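PDB 5TV7: putative peptidoglycan-binding/hydrolysing protein from Peptoclostridium difficile, which probably binds, and may hydrolyse, bacterial cell-wall peptidoglycan. Local coordinates for residues F62-E65 with S66-L69. Sequence-based numbering, arbitrary orientation.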
loop_
_atom_site.group_PDB
_atom_site.type_symbol
_atom_site.label_atom_id
_atom_site.label_comp_id
_atom_site.label_asym_id
_atom_site.label_seq_id
_atom_site.Cartn_x
_atom_site.Cartn_y
_atom_site.Cartn_z
ATOM N N PHE A 62 3.204 -4.847 6.182
ATOM C CA PHE A 62 3.266 -5.940 5.213
ATOM C C PHE A 62 4.533 -5.761 4.394
ATOM O O PHE A 62 4.774 -4.685 3.825
ATOM C CB PHE A 62 2.025 -5.973 4.319
ATOM C CG PHE A 62 2.101 -6.995 3.210
ATOM C CD1 PHE A 62 1.975 -8.355 3.482
ATOM C CD2 PHE A 62 2.278 -6.597 1.891
ATOM C CE1 PHE A 62 2.035 -9.294 2.457
ATOM C CE2 PHE A 62 2.347 -7.532 0.865
ATOM C CZ PHE A 62 2.222 -8.880 1.150
ATOM N N VAL A 63 5.343 -6.817 4.354
ATOM C CA VAL A 63 6.612 -6.813 3.644
ATOM C C VAL A 63 6.499 -7.744 2.452
ATOM O O VAL A 63 6.410 -8.957 2.630
ATOM C CB VAL A 63 7.753 -7.301 4.553
ATOM C CG1 VAL A 63 9.069 -7.345 3.791
ATOM C CG2 VAL A 63 7.861 -6.413 5.785
ATOM N N PRO A 64 6.494 -7.183 1.231
ATOM C CA PRO A 64 6.401 -8.044 0.060
ATOM C C PRO A 64 7.684 -8.836 -0.190
ATOM O O PRO A 64 8.768 -8.417 0.225
ATOM C CB PRO A 64 6.125 -7.070 -1.088
ATOM C CG PRO A 64 6.576 -5.753 -0.611
ATOM C CD PRO A 64 6.587 -5.754 0.880
ATOM N N GLU A 65 7.540 -9.986 -0.843
ATOM C CA GLU A 65 8.689 -10.823 -1.185
ATOM C C GLU A 65 9.625 -10.104 -2.179
ATOM O O GLU A 65 10.820 -10.420 -2.239
ATOM C CB GLU A 65 8.233 -12.190 -1.727
ATOM C CG GLU A 65 7.439 -12.140 -3.031
ATOM C CD GLU A 65 6.833 -13.484 -3.437
ATOM O OE1 GLU A 65 6.233 -13.544 -4.537
ATOM O OE2 GLU A 65 6.938 -14.481 -2.675
ATOM N N SER A 66 9.083 -9.142 -2.941
ATOM C CA SER A 66 9.893 -8.344 -3.880
ATOM C C SER A 66 10.884 -7.421 -3.152
ATOM O O SER A 66 11.905 -7.048 -3.727
ATOM C CB SER A 66 9.014 -7.510 -4.833
ATOM O OG SER A 66 8.246 -6.522 -4.152
ATOM N N ALA A 67 10.575 -7.059 -1.902
ATOM C CA ALA A 67 11.456 -6.199 -1.094
ATOM C C ALA A 67 12.803 -6.871 -0.825
ATOM O O ALA A 67 12.868 -8.059 -0.500
ATOM C CB ALA A 67 10.791 -5.819 0.221
ATOM N N ASN A 68 13.870 -6.086 -0.949
ATOM C CA ASN A 68 15.236 -6.574 -0.774
ATOM C C ASN A 68 15.702 -6.538 0.690
ATOM O O ASN A 68 16.222 -5.524 1.163
ATOM C CB ASN A 68 16.188 -5.755 -1.657
ATOM C CG ASN A 68 17.623 -6.231 -1.577
ATOM O OD1 ASN A 68 17.893 -7.376 -1.210
ATOM N ND2 ASN A 68 18.554 -5.358 -1.935
ATOM N N LEU A 69 15.499 -7.654 1.392
ATOM C CA LEU A 69 15.945 -7.820 2.778
ATOM C C LEU A 69 17.045 -8.878 2.772
ATOM O O LEU A 69 16.876 -9.949 2.185
ATOM C CB LEU A 69 14.788 -8.240 3.687
ATOM C CG LEU A 69 13.640 -7.235 3.839
ATOM C CD1 LEU A 69 12.541 -7.815 4.719
ATOM C CD2 LEU A 69 14.135 -5.902 4.394
#
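A type I beta turn from P64 to A67 takes the chain off the end of strand 60-64, an outermost strand of the antiparallel sheet, and brings L69 back beside V63. One backbone hydrogen bond closes it: A67 N donates to P64 O over 3.1 Å, with an N-H...O angle of 146°. The donor stands above the carbonyl plane, 62° out of it, so the bond avoids the lone-pair directions. P64 suits the first position because the turn uses its C=O alone, while the backbone bonds to Y29 and S27 of strand 26-32 are made by its neighbours V63 and E65, so a residue without an N-H fits here. E65 and S66 fill the two corners with helical backbone angles, as polar residues well placed at an exposed bend. The S66 hydroxyl points back to the CB-CG edge of the P64 ring, OG lying 3.8 Å from P64 CB in a plain van der Waals contact. The A67 side chain is the single methyl CB, which packs loosely at 4.3 Å from P64 CD and 4.2 Å from V63 CG1. Beyond it V63 and L69 meet tip to tip, CG1 to CD1 at 3.6 Å; with V63 CG1 turned anti to its own N (chi1 178°), this methyl is the branch that faces the leucine. I40 of helix 38-46 touches both, so the buried V63 and the partly exposed L69 pack between the strand and that helix. The turn thus combines a single, bent hydrogen bond with a chain of apolar contacts from P64 to A67 to V63 and on to L69, while its polar corners face solvent.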